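PDB 5IMU: Tat (Twin-arginine translocation) pathway signal sequence containing protein from Mycobacterium tuberculosis, which is of unknown function, the crystallised C-terminal fragment joining an alpha/beta/alpha sandwich to a helical bundle and binding a potassium ion. Local coordinates for residues Q15-I20 with W33-R38; D22-Q27 with V59-N64; P29-A34 with T48-G53; G53-H58 with A206-A211. All coordinates share one frame; numbering follows the deposited sequence.

How the contacts relate
All four contacts are largely buried, but they hold different layers of the fold. Contacts 1 and 2 both use helix 6-27: contact 1 lays it on strand 33-37 through aliphatic packing alone, whereas contact 2 ties residues 22-27 to the loop 59-64 with two hydrogen bonds from the Gln27 amide to the Arg60 backbone as well, and reaches solvent at Arg60. Contact 3 joins the approach to strand 33-37 to segment 48-53 by one hydroxyl bond and a CH-pi contact. Contact 4, nearest the centre of the chain, is the most aromatic and the one that links the two family regions. The Trp33 ring touches residues of contacts 2, 3 and 4.

Contact 1: residues Q15-I20 with W33-R38; sequences QRLQRI and WAAGLR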
loop_
_atom_site.group_PDB
_atom_site.type_symbol
_atom_site.label_atom_id
_atom_site.label_comp_id
_atom_site.label_asym_id
_atom_site.label_seq_id
_atom_site.Cartn_x
_atom_site.Cartn_y
_atom_site.Cartn_z
ATOM N N GLN A 15 10.897 -19.509 -7.379
ATOM C CA GLN A 15 9.830 -19.263 -8.346
ATOM C C GLN A 15 8.567 -18.756 -7.666
ATOM O O GLN A 15 7.846 -17.920 -8.223
ATOM C CB GLN A 15 9.536 -20.538 -9.135
ATOM C CG GLN A 15 10.637 -20.909 -10.102
ATOM C CD GLN A 15 10.982 -19.763 -11.025
ATOM O OE1 GLN A 15 10.104 -19.183 -11.662
ATOM N NE2 GLN A 15 12.263 -19.418 -11.090
ATOM N N ARG A 16 8.281 -19.256 -6.463
ATOM C CA ARG A 16 7.113 -18.786 -5.727
ATOM C C ARG A 16 7.217 -17.297 -5.422
ATOM O O ARG A 16 6.234 -16.557 -5.555
ATOM C CB ARG A 16 6.956 -19.590 -4.439
ATOM C CG ARG A 16 5.860 -19.076 -3.533
ATOM C CD ARG A 16 5.886 -19.766 -2.183
ATOM N NE ARG A 16 4.946 -19.154 -1.251
ATOM C CZ ARG A 16 5.266 -18.189 -0.394
ATOM N NH1 ARG A 16 6.508 -17.723 -0.346
ATOM N NH2 ARG A 16 4.344 -17.691 0.418
ATOM N N LEU A 17 8.404 -16.838 -5.016
ATOM C CA LEU A 17 8.591 -15.417 -4.748
ATOM C C LEU A 17 8.411 -14.587 -6.012
ATOM O O LEU A 17 7.818 -13.503 -5.971
ATOM C CB LEU A 17 9.974 -15.168 -4.147
ATOM C CG LEU A 17 10.195 -15.567 -2.687
ATOM C CD1 LEU A 17 11.615 -15.233 -2.256
ATOM C CD2 LEU A 17 9.188 -14.880 -1.784
ATOM N N GLN A 18 8.919 -15.076 -7.146
ATOM C CA GLN A 18 8.818 -14.303 -8.379
ATOM C C GLN A 18 7.371 -14.186 -8.844
ATOM O O GLN A 18 6.962 -13.134 -9.349
ATOM C CB GLN A 18 9.687 -14.926 -9.471
ATOM C CG GLN A 18 9.936 -13.995 -10.649
ATOM C CD GLN A 18 10.727 -12.759 -10.256
ATOM O OE1 GLN A 18 11.909 -12.844 -9.929
ATOM N NE2 GLN A 18 10.068 -11.603 -10.265
ATOM N N ARG A 19 6.582 -15.254 -8.689
ATOM C CA ARG A 19 5.170 -15.176 -9.051
ATOM C C ARG A 19 4.430 -14.178 -8.169
ATOM O O ARG A 19 3.521 -13.482 -8.636
ATOM C CB ARG A 19 4.511 -16.554 -8.963
ATOM C CG ARG A 19 4.984 -17.546 -10.013
ATOM C CD ARG A 19 4.069 -18.765 -10.078
ATOM N NE ARG A 19 4.004 -19.490 -8.812
ATOM C CZ ARG A 19 4.842 -20.462 -8.464
ATOM N NH1 ARG A 19 5.812 -20.829 -9.289
ATOM N NH2 ARG A 19 4.712 -21.067 -7.292
ATOM N N ILE A 20 4.803 -14.095 -6.890
ATOM C CA ILE A 20 4.184 -13.119 -5.997
ATOM C C ILE A 20 4.527 -11.700 -6.437
ATOM O O ILE A 20 3.658 -10.823 -6.492
ATOM C CB ILE A 20 4.611 -13.382 -4.541
ATOM C CG1 ILE A 20 3.914 -14.632 -4.001
ATOM C CG2 ILE A 20 4.306 -12.177 -3.661
ATOM C CD1 ILE A 20 4.328 -15.001 -2.600
ATOM N N TRP A 33 8.992 -3.309 -7.195
ATOM C CA TRP A 33 8.507 -4.226 -6.173
ATOM C C TRP A 33 9.599 -5.223 -5.812
ATOM O O TRP A 33 10.507 -5.487 -6.603
ATOM C CB TRP A 33 7.274 -5.014 -6.647
ATOM C CG TRP A 33 6.071 -4.190 -7.002
ATOM C CD1 TRP A 33 5.760 -3.680 -8.230
ATOM C CD2 TRP A 33 4.997 -3.818 -6.130
ATOM N NE1 TRP A 33 4.567 -2.999 -8.172
ATOM C CE2 TRP A 33 4.078 -3.071 -6.894
ATOM C CE3 TRP A 33 4.725 -4.040 -4.776
ATOM C CZ2 TRP A 33 2.910 -2.542 -6.349
ATOM C CZ3 TRP A 33 3.564 -3.513 -4.237
ATOM C CH2 TRP A 33 2.671 -2.774 -5.022
ATOM N N ALA A 34 9.486 -5.793 -4.613
ATOM C CA ALA A 34 10.356 -6.887 -4.203
ATOM C C ALA A 34 9.647 -7.732 -3.155
ATOM O O ALA A 34 8.827 -7.231 -2.382
ATOM C CB ALA A 34 11.692 -6.383 -3.650
ATOM N N ALA A 35 9.975 -9.022 -3.138
ATOM C CA ALA A 35 9.483 -9.943 -2.125
ATOM C C ALA A 35 10.620 -10.836 -1.652
ATOM O O ALA A 35 11.494 -11.220 -2.433
ATOM C CB ALA A 35 8.325 -10.803 -2.643
ATOM N N GLY A 36 10.599 -11.164 -0.370
ATOM C CA GLY A 36 11.657 -11.960 0.224
ATOM C C GLY A 36 11.111 -12.896 1.279
ATOM O O GLY A 36 10.087 -12.627 1.911
ATOM N N LEU A 37 11.812 -14.011 1.461
ATOM C CA LEU A 37 11.465 -15.011 2.465
ATOM C C LEU A 37 12.368 -14.822 3.678
ATOM O O LEU A 37 13.596 -14.847 3.552
ATOM C CB LEU A 37 11.617 -16.427 1.909
ATOM C CG LEU A 37 11.150 -17.553 2.836
ATOM C CD1 LEU A 37 9.639 -17.497 3.031
ATOM C CD2 LEU A 37 11.576 -18.919 2.315
ATOM N N ARG A 38 11.759 -14.631 4.846
ATOM C CA ARG A 38 12.517 -14.499 6.080
ATOM C C ARG A 38 13.122 -15.840 6.483
ATOM O O ARG A 38 12.740 -16.903 5.982
ATOM C CB ARG A 38 11.628 -13.965 7.203
ATOM C CG ARG A 38 11.186 -12.519 7.024
ATOM C CD ARG A 38 12.125 -11.572 7.755
ATOM N NE ARG A 38 11.545 -10.243 7.925
ATOM C CZ ARG A 38 12.048 -9.132 7.397
ATOM N NH1 ARG A 38 13.153 -9.180 6.663
ATOM N NH2 ARG A 38 11.447 -7.969 7.610
#
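The helix-on-sheet layer of the alpha/beta/alpha sandwich is built here by residues 15-20 of helix 6-27 lying against strand 33-37, with Leu17 set over Ala35 and reaching as far as Leu37. The two segments run roughly antiparallel, at 149° between their directions, and their axes approach to 7.9 Å. That separation is bridged by aliphatic side chains, and no hydrogen bond passes from helix to strand.

Leu17 carries most of the contact, and both of its methyls meet the strand. Leu17 CD1 lies 3.9 Å from the backbone N of Leu37 and 4.0 Å from Ala35 O, with CB of Leu37 a little farther off. Leu17 CD1 is also 4.1 Å from Gly36 CA. Leu17 CD2 rests against the carbonyl carbon of Gly36 and, slightly more distant, stands 4.3 Å from Ala35 CB. The leucine CG stands anti to its own carbonyl carbon (chi1 -74°), which carries the fork down onto the strand. One helical turn further on, Ile20 adds a lighter touch, its CG2 branch standing 4.4 Å from Ala35 CB; its CD1 lies over the centre of one face of the Arg16 guanidinium, so an aliphatic tip backs a charged group whose NH1 bonds Thr44 OG1.

Around this contact the sheet continues on both flanks. Strand 33-37 pairs with 44-48 through Ala34 and Gly36, and with 88-92 through Trp33 and Ala35. Leu17 also touches Thr44 of the first neighbour and Ala88 and Ala90 of the second, so helix 6-27 rests across three strands.

Contact 2: residues D22-Q27 with V59-N64; sequences DAVARQ and VRLPAN. With K (potassium ion), chain B.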
loop_
_atom_site.group_PDB
_atom_site.type_symbol
_atom_site.label_atom_id
_atom_site.label_comp_id
_atom_site.label_asym_id
_atom_site.label_seq_id
_atom_site.Cartn_x
_atom_site.Cartn_y
_atom_site.Cartn_z
ATOM N N ASP A 22 5.499 -10.710 -9.502
ATOM C CA ASP A 22 4.856 -10.439 -10.784
ATOM C C ASP A 22 3.352 -10.249 -10.630
ATOM O O ASP A 22 2.729 -9.559 -11.447
ATOM C CB ASP A 22 5.162 -11.567 -11.769
ATOM C CG ASP A 22 6.633 -11.631 -12.140
ATOM O OD1 ASP A 22 7.366 -10.669 -11.830
ATOM O OD2 ASP A 22 7.055 -12.640 -12.746
ATOM N N ALA A 23 2.756 -10.832 -9.586
ATOM C CA ALA A 23 1.319 -10.682 -9.377
ATOM C C ALA A 23 0.953 -9.247 -9.015
ATOM O O ALA A 23 -0.053 -8.715 -9.500
ATOM C CB ALA A 23 0.842 -11.647 -8.291
ATOM N N VAL A 24 1.747 -8.603 -8.157
ATOM C CA VAL A 24 1.467 -7.203 -7.854
ATOM C C VAL A 24 2.014 -6.296 -8.948
ATOM O O VAL A 24 1.438 -5.235 -9.225
ATOM C CB VAL A 24 2.024 -6.809 -6.474
ATOM C CG1 VAL A 24 1.281 -7.546 -5.372
ATOM C CG2 VAL A 24 3.519 -7.077 -6.393
ATOM N N ALA A 25 3.112 -6.696 -9.596
ATOM C CA ALA A 25 3.716 -5.845 -10.616
ATOM C C ALA A 25 2.797 -5.680 -11.819
ATOM O O ALA A 25 2.692 -4.586 -12.378
ATOM C CB ALA A 25 5.071 -6.412 -11.041
ATOM N N ARG A 26 2.108 -6.748 -12.231
ATOM C CA ARG A 26 1.223 -6.596 -13.379
ATOM C C ARG A 26 0.016 -5.722 -13.059
ATOM O O ARG A 26 -0.569 -5.139 -13.977
ATOM C CB ARG A 26 0.772 -7.961 -13.910
ATOM C CG ARG A 26 -0.242 -8.702 -13.064
ATOM C CD ARG A 26 -0.757 -9.920 -13.824
ATOM N NE ARG A 26 0.340 -10.734 -14.341
ATOM C CZ ARG A 26 0.885 -11.754 -13.687
ATOM N NH1 ARG A 26 0.427 -12.095 -12.492
ATOM N NH2 ARG A 26 1.885 -12.436 -14.230
ATOM N N GLN A 27 -0.353 -5.598 -11.780
ATOM C CA GLN A 27 -1.403 -4.660 -11.395
ATOM C C GLN A 27 -0.905 -3.220 -11.425
ATOM O O GLN A 27 -1.662 -2.307 -11.774
ATOM C CB GLN A 27 -1.938 -4.996 -10.002
ATOM C CG GLN A 27 -2.609 -6.353 -9.894
ATOM C CD GLN A 27 -3.106 -6.638 -8.489
ATOM O OE1 GLN A 27 -4.115 -6.082 -8.054
ATOM N NE2 GLN A 27 -2.396 -7.500 -7.770
ATOM N N VAL A 59 -3.820 -1.955 -5.613
ATOM C CA VAL A 59 -3.093 -3.205 -5.806
ATOM C C VAL A 59 -3.632 -4.226 -4.815
ATOM O O VAL A 59 -3.594 -4.002 -3.600
ATOM C CB VAL A 59 -1.580 -3.010 -5.626
ATOM C CG1 VAL A 59 -0.863 -4.357 -5.671
ATOM C CG2 VAL A 59 -1.038 -2.079 -6.695
ATOM N N ARG A 60 -4.144 -5.341 -5.335
ATOM C CA ARG A 60 -4.589 -6.451 -4.504
ATOM C C ARG A 60 -3.420 -7.394 -4.242
ATOM O O ARG A 60 -2.607 -7.653 -5.133
ATOM C CB ARG A 60 -5.742 -7.204 -5.173
ATOM C CG ARG A 60 -6.898 -6.310 -5.590
ATOM C CD ARG A 60 -7.552 -5.667 -4.380
ATOM N NE ARG A 60 -8.355 -6.621 -3.623
ATOM C CZ ARG A 60 -8.704 -6.460 -2.350
ATOM N NH1 ARG A 60 -8.310 -5.383 -1.685
ATOM N NH2 ARG A 60 -9.441 -7.378 -1.740
ATOM N N LEU A 61 -3.340 -7.907 -2.990
ATOM C CA LEU A 61 -2.170 -8.636 -2.517
ATOM C C LEU A 61 -2.388 -10.143 -2.571
ATOM O O LEU A 61 -3.487 -10.624 -2.273
ATOM C CB LEU A 61 -1.834 -8.228 -1.082
ATOM C CG LEU A 61 -1.395 -6.773 -0.925
ATOM C CD1 LEU A 61 -1.298 -6.385 0.540
ATOM C CD2 LEU A 61 -0.070 -6.544 -1.626
ATOM N N PRO A 62 -1.353 -10.894 -2.949
ATOM C CA PRO A 62 -1.439 -12.357 -2.884
ATOM C C PRO A 62 -1.605 -12.846 -1.453
ATOM O O PRO A 62 -1.317 -12.143 -0.481
ATOM C CB PRO A 62 -0.101 -12.821 -3.477
ATOM C CG PRO A 62 0.343 -11.690 -4.331
ATOM C CD PRO A 62 -0.134 -10.444 -3.641
ATOM N N ALA A 63 -2.083 -14.081 -1.338
ATOM C CA ALA A 63 -2.309 -14.682 -0.032
ATOM C C ALA A 63 -1.005 -14.813 0.748
ATOM O O ALA A 63 0.062 -15.055 0.177
ATOM C CB ALA A 63 -2.966 -16.055 -0.198
ATOM N N ASN A 64 -1.105 -14.619 2.064
ATOM C CA ASN A 64 -0.050 -14.949 3.020
ATOM C C ASN A 64 1.209 -14.103 2.846
ATOM O O ASN A 64 2.319 -14.593 3.064
ATOM C CB ASN A 64 0.318 -16.436 2.952
ATOM C CG ASN A 64 -0.897 -17.337 2.911
ATOM O OD1 ASN A 64 -0.963 -18.274 2.115
ATOM N ND2 ASN A 64 -1.871 -17.056 3.767
HETATM K K K B . 4.017 -13.962 5.375
HETATM O O HOH W 1 3.233 -15.939 7.439
#
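Gln27, in segment 22-27 of helix 6-27, grips the backbone of Arg60 with both ends of its side-chain amide. OE1 accepts from Arg60 N at 2.8 Å, the donor tilted 32° from the amide carbonyl plane. NE2 gives one N-H to Arg60 O, a short bond of 2.6 Å that lies on a lone pair of that carbonyl. The same nitrogen also donates to Ala23 O, one turn back in its own helix, at 3.2 Å. With three bonds on its two polar atoms, the amide is fixed in rotation, and the extended chain beyond CG (chi2 179°) delivers it to the loop.

Beside these bonds lies the tightly packed part. Val24 CG1 sits 3.7 Å from Pro62 CD and 3.9 Å from Val59 CG1, with Leu61 CD2 also close by. Ala23 CB meets Pro62 CG at 4.0 Å. Arg60 forms the solvent side: its CB and CG pass alongside Gln27 OE1, but the bent chain then leads the guanidinium away to a salt bridge with Asp111. Further along the exposed end of the loop, Asn64 O binds the potassium ion at 2.9 Å, together with Thr44 and Thr66.

Inward, Val24 and Val59 both touch Trp33 of strand 33-37, while Val24 and Leu61 reach Leu46 of strand 44-48. Leu61 also packs on helix 111-115, which places this loop between helix 6-27 and that short helix.

Contact 3: residues P29-A34 with T48-G53; sequences PRISWA and TDLAGG
Thr48 and Ser32 supply the polar link between two parts of the chain, Thr48 where strand 44-48 leads into the following loop and Ser32 on the approach to strand 33-37. Thr48 OG1 donates to Ser32 O at 2.7 Å, meeting the oxygen nearly along the C=O axis, and Thr48 CA adds a CA-H...O contact to that oxygen at 3.3 Å. The hydroxyl also receives a weak bond from Leu50 N, in its own segment.

The aromatic contribution is a CH-pi contact. Thr48 CB lies over one face of the Trp33 indole, 3.9 Å from the centroid of the six-membered ring and 20° off its normal, while CG2 approaches CZ3. With OG1 anti to the backbone N (chi1 175°), the hydroxyl is directed to Ser32 as CB rests on the ring.

Apolar contact is lighter: Ile31 CD1 lies 4.4 Å from Leu50 CB and also passes close to Thr48 OG1.

Other polar ends are held from outside: Trp33 NE1 by Glu28 O, Ser32 OG by Ser94 N, and both Asp49 OD1 and Ser32 N by Tyr178 OH. The one direct hydrogen bond thus ties the buried loop carbonyl of Ser32 to Thr48, which presents a polar side to the backbone and a hydrocarbon side to the indole.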
loop_
_atom_site.group_PDB
_atom_site.type_symbol
_atom_site.label_atom_id
_atom_site.label_comp_id
_atom_site.label_asym_id
_atom_site.label_seq_id
_atom_site.Cartn_x
_atom_site.Cartn_y
_atom_site.Cartn_z
ATOM N N PRO A 29 2.721 -1.803 -12.764
ATOM C CA PRO A 29 4.110 -2.010 -13.203
ATOM C C PRO A 29 4.970 -0.757 -13.193
ATOM O O PRO A 29 6.185 -0.863 -13.409
ATOM C CB PRO A 29 3.940 -2.542 -14.631
ATOM C CG PRO A 29 2.667 -1.904 -15.105
ATOM C CD PRO A 29 1.772 -1.792 -13.892
ATOM N N ARG A 30 4.391 0.415 -12.944
ATOM C CA ARG A 30 5.137 1.663 -13.021
ATOM C C ARG A 30 6.020 1.914 -11.805
ATOM O O ARG A 30 6.771 2.897 -11.803
ATOM C CB ARG A 30 4.166 2.834 -13.214
ATOM C CG ARG A 30 3.372 2.759 -14.513
ATOM C CD ARG A 30 2.329 3.866 -14.603
ATOM N NE ARG A 30 1.174 3.605 -13.748
ATOM C CZ ARG A 30 0.134 4.425 -13.625
ATOM N NH1 ARG A 30 0.104 5.567 -14.300
ATOM N NH2 ARG A 30 -0.874 4.105 -12.825
ATOM N N ILE A 31 5.964 1.060 -10.781
ATOM C CA ILE A 31 6.791 1.205 -9.591
ATOM C C ILE A 31 7.522 -0.107 -9.337
ATOM O O ILE A 31 7.130 -1.168 -9.825
ATOM C CB ILE A 31 5.969 1.612 -8.351
ATOM C CG1 ILE A 31 5.001 0.494 -7.963
ATOM C CG2 ILE A 31 5.218 2.909 -8.612
ATOM C CD1 ILE A 31 4.061 0.874 -6.832
ATOM N N SER A 32 8.595 -0.021 -8.552
ATOM C CA SER A 32 9.428 -1.186 -8.276
ATOM C C SER A 32 8.875 -1.984 -7.102
ATOM O O SER A 32 8.357 -1.417 -6.136
ATOM C CB SER A 32 10.868 -0.758 -7.982
ATOM O OG SER A 32 11.483 -0.226 -9.140
ATOM N N TRP A 33 8.992 -3.309 -7.195
ATOM C CA TRP A 33 8.507 -4.226 -6.173
ATOM C C TRP A 33 9.599 -5.223 -5.812
ATOM O O TRP A 33 10.507 -5.487 -6.603
ATOM C CB TRP A 33 7.274 -5.014 -6.647
ATOM C CG TRP A 33 6.071 -4.190 -7.002
ATOM C CD1 TRP A 33 5.760 -3.680 -8.230
ATOM C CD2 TRP A 33 4.997 -3.818 -6.130
ATOM N NE1 TRP A 33 4.567 -2.999 -8.172
ATOM C CE2 TRP A 33 4.078 -3.071 -6.894
ATOM C CE3 TRP A 33 4.725 -4.040 -4.776
ATOM C CZ2 TRP A 33 2.910 -2.542 -6.349
ATOM C CZ3 TRP A 33 3.564 -3.513 -4.237
ATOM C CH2 TRP A 33 2.671 -2.774 -5.022
ATOM N N ALA A 34 9.486 -5.793 -4.613
ATOM C CA ALA A 34 10.356 -6.887 -4.203
ATOM C C ALA A 34 9.647 -7.732 -3.155
ATOM O O ALA A 34 8.827 -7.231 -2.382
ATOM C CB ALA A 34 11.692 -6.383 -3.650
ATOM N N THR A 48 7.173 -2.182 -1.858
ATOM C CA THR A 48 7.519 -1.261 -2.929
ATOM C C THR A 48 8.185 -0.052 -2.286
ATOM O O THR A 48 8.000 0.216 -1.096
ATOM C CB THR A 48 6.293 -0.819 -3.745
ATOM O OG1 THR A 48 6.689 0.167 -4.708
ATOM C CG2 THR A 48 5.231 -0.224 -2.832
ATOM N N ASP A 49 8.977 0.675 -3.071
ATOM C CA ASP A 49 9.656 1.858 -2.560
ATOM C C ASP A 49 8.864 3.138 -2.804
ATOM O O ASP A 49 9.423 4.236 -2.692
ATOM C CB ASP A 49 11.061 1.971 -3.161
ATOM C CG ASP A 49 11.050 2.154 -4.669
ATOM O OD1 ASP A 49 9.977 2.024 -5.296
ATOM O OD2 ASP A 49 12.130 2.431 -5.234
ATOM N N LEU A 50 7.574 3.016 -3.129
ATOM C CA LEU A 50 6.741 4.192 -3.363
ATOM C C LEU A 50 6.715 5.107 -2.144
ATOM O O LEU A 50 6.835 6.331 -2.275
ATOM C CB LEU A 50 5.324 3.758 -3.741
ATOM C CG LEU A 50 4.274 4.843 -3.998
ATOM C CD1 LEU A 50 4.640 5.697 -5.207
ATOM C CD2 LEU A 50 2.894 4.222 -4.176
ATOM N N ALA A 51 6.573 4.533 -0.948
ATOM C CA ALA A 51 6.496 5.337 0.267
ATOM C C ALA A 51 6.825 4.531 1.519
ATOM O O ALA A 51 5.965 4.348 2.386
ATOM C CB ALA A 51 5.106 5.964 0.400
ATOM N N GLY A 52 8.063 4.046 1.622
ATOM C CA GLY A 52 8.564 3.447 2.846
ATOM C C GLY A 52 7.966 2.116 3.242
ATOM O O GLY A 52 8.184 1.674 4.375
ATOM N N GLY A 53 7.228 1.455 2.355
ATOM C CA GLY A 53 6.591 0.184 2.660
ATOM C C GLY A 53 5.083 0.192 2.535
ATOM O O GLY A 53 4.458 -0.876 2.636
#

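Contact 4: residues G53-H58 with A206-A211; sequences GWIPPH and ANYHLA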
loop_
_atom_site.group_PDB
_atom_site.type_symbol
_atom_site.label_atom_id
_atom_site.label_comp_id
_atom_site.label_asym_id
_atom_site.label_seq_id
_atom_site.Cartn_x
_atom_site.Cartn_y
_atom_site.Cartn_z
ATOM N N GLY A 53 7.228 1.455 2.355
ATOM C CA GLY A 53 6.591 0.184 2.660
ATOM C C GLY A 53 5.083 0.192 2.535
ATOM O O GLY A 53 4.458 -0.876 2.636
ATOM N N TRP A 54 4.476 1.357 2.333
ATOM C CA TRP A 54 3.043 1.448 2.101
ATOM C C TRP A 54 2.687 0.808 0.764
ATOM O O TRP A 54 3.436 0.912 -0.211
ATOM C CB TRP A 54 2.626 2.920 2.133
ATOM C CG TRP A 54 1.180 3.212 1.888
ATOM C CD1 TRP A 54 0.139 2.993 2.744
ATOM C CD2 TRP A 54 0.620 3.838 0.726
ATOM N NE1 TRP A 54 -1.038 3.423 2.174
ATOM C CE2 TRP A 54 -0.769 3.947 0.936
ATOM C CE3 TRP A 54 1.159 4.308 -0.476
ATOM C CZ2 TRP A 54 -1.630 4.506 -0.014
ATOM C CZ3 TRP A 54 0.306 4.862 -1.418
ATOM C CH2 TRP A 54 -1.072 4.956 -1.182
ATOM N N ILE A 55 1.550 0.127 0.724
ATOM C CA ILE A 55 1.046 -0.513 -0.490
ATOM C C ILE A 55 -0.180 0.256 -0.949
ATOM O O ILE A 55 -1.144 0.397 -0.179
ATOM C CB ILE A 55 0.717 -1.997 -0.260
ATOM C CG1 ILE A 55 1.894 -2.724 0.397
ATOM C CG2 ILE A 55 0.355 -2.668 -1.579
ATOM C CD1 ILE A 55 3.201 -2.600 -0.360
ATOM N N PRO A 56 -0.213 0.768 -2.184
ATOM C CA PRO A 56 -1.333 1.604 -2.606
ATOM C C PRO A 56 -2.624 0.794 -2.695
ATOM O O PRO A 56 -2.584 -0.432 -2.889
ATOM C CB PRO A 56 -0.896 2.123 -3.985
ATOM C CG PRO A 56 0.104 1.119 -4.467
ATOM C CD PRO A 56 0.822 0.656 -3.232
ATOM N N PRO A 57 -3.780 1.449 -2.569
ATOM C CA PRO A 57 -5.038 0.687 -2.445
ATOM C C PRO A 57 -5.450 -0.055 -3.705
ATOM O O PRO A 57 -6.176 -1.052 -3.603
ATOM C CB PRO A 57 -6.072 1.764 -2.073
ATOM C CG PRO A 57 -5.282 2.974 -1.681
ATOM C CD PRO A 57 -3.997 2.897 -2.440
ATOM N N HIS A 58 -5.028 0.388 -4.887
ATOM C CA HIS A 58 -5.510 -0.246 -6.108
ATOM C C HIS A 58 -4.773 -1.537 -6.441
ATOM O O HIS A 58 -5.087 -2.164 -7.458
ATOM C CB HIS A 58 -5.428 0.729 -7.289
ATOM C CG HIS A 58 -4.031 1.072 -7.705
ATOM N ND1 HIS A 58 -3.176 1.807 -6.911
ATOM C CD2 HIS A 58 -3.348 0.796 -8.841
ATOM C CE1 HIS A 58 -2.021 1.958 -7.535
ATOM N NE2 HIS A 58 -2.099 1.355 -8.708
ATOM N N ALA A 206 -9.062 1.843 6.802
ATOM C CA ALA A 206 -8.903 3.248 7.161
ATOM C C ALA A 206 -7.807 3.420 8.202
ATOM O O ALA A 206 -7.013 4.365 8.134
ATOM C CB ALA A 206 -10.229 3.812 7.677
ATOM N N ASN A 207 -7.744 2.501 9.166
ATOM C CA ASN A 207 -6.675 2.519 10.158
ATOM C C ASN A 207 -5.311 2.350 9.496
ATOM O O ASN A 207 -4.363 3.082 9.804
ATOM C CB ASN A 207 -6.923 1.422 11.194
ATOM C CG ASN A 207 -5.989 1.518 12.379
ATOM O OD1 ASN A 207 -6.116 2.415 13.212
ATOM N ND2 ASN A 207 -5.049 0.583 12.470
ATOM N N TYR A 208 -5.199 1.388 8.575
ATOM C CA TYR A 208 -3.941 1.148 7.871
ATOM C C TYR A 208 -3.448 2.410 7.173
ATOM O O TYR A 208 -2.279 2.789 7.300
ATOM C CB TYR A 208 -4.130 0.004 6.867
ATOM C CG TYR A 208 -2.990 -0.214 5.889
ATOM C CD1 TYR A 208 -1.941 -1.077 6.193
ATOM C CD2 TYR A 208 -2.981 0.417 4.652
ATOM C CE1 TYR A 208 -0.905 -1.288 5.295
ATOM C CE2 TYR A 208 -1.950 0.214 3.750
ATOM C CZ TYR A 208 -0.914 -0.641 4.076
ATOM O OH TYR A 208 0.113 -0.848 3.182
ATOM N N HIS A 209 -4.333 3.079 6.433
ATOM C CA HIS A 209 -3.911 4.253 5.676
ATOM C C HIS A 209 -3.621 5.434 6.595
ATOM O O HIS A 209 -2.699 6.215 6.335
ATOM C CB HIS A 209 -4.974 4.616 4.640
ATOM C CG HIS A 209 -5.076 3.632 3.518
ATOM N ND1 HIS A 209 -4.021 3.349 2.678
ATOM C CD2 HIS A 209 -6.108 2.861 3.099
ATOM C CE1 HIS A 209 -4.398 2.448 1.789
ATOM N NE2 HIS A 209 -5.660 2.135 2.023
ATOM N N LEU A 210 -4.392 5.580 7.674
ATOM C CA LEU A 210 -4.147 6.674 8.610
ATOM C C LEU A 210 -2.815 6.498 9.331
ATOM O O LEU A 210 -2.083 7.473 9.538
ATOM C CB LEU A 210 -5.288 6.765 9.623
ATOM C CG LEU A 210 -5.808 8.148 10.033
ATOM C CD1 LEU A 210 -6.180 8.160 11.511
ATOM C CD2 LEU A 210 -4.823 9.263 9.709
ATOM N N ALA A 211 -2.492 5.267 9.732
ATOM C CA ALA A 211 -1.212 5.018 10.389
ATOM C C ALA A 211 -0.048 5.339 9.462
ATOM O O ALA A 211 0.940 5.955 9.881
ATOM C CB ALA A 211 -1.136 3.565 10.862
HETATM O O HOH W 2 2.213 -1.640 4.086
#
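Trp54 meets His209 and Tyr208, neighbours on helix 203-216, in two different ways. Its NE1 donates to His209 ND1 at 3.0 Å with an N-H...N angle of 157°. The bond lies close to both ring planes, and these stand at 69° to each other, so the rings join rim to rim. Toward Tyr208 the indole is turned nearly parallel, at 23°, but slid so far that the rings barely overlap; Trp54 CD1 and Tyr208 CE2 are 3.6 Å apart.

Tyr208 OH accepts from Ile55 N at 3.0 Å and lies near CB of that isoleucine. A water donates to Gly53 O at 2.8 Å; its link to the tyrosine hydroxyl is too short to be more than doubtful. On the other ring of the pair, Pro57 CG lies 3.6 Å from His209 CE1.

The supports come from the chain itself and from other helices. Tyr208 CD2 sits above one face of the His209 ring, and Pro56 CA above one face of the indole. Trp189 of helix 183-199 meets Trp54 edge-to-face, and Trp212 touches both Trp54 and Tyr208. Arg115 hydrogen-bonds the carbonyls of Ile55 and Pro56.

Trp54, Tyr208 and His209 form a buried aromatic cluster in which one pair is joined by an N-H...N bond, here at the interface where a loop of the DUF5632 region packs against the helices of the DUF5631 region.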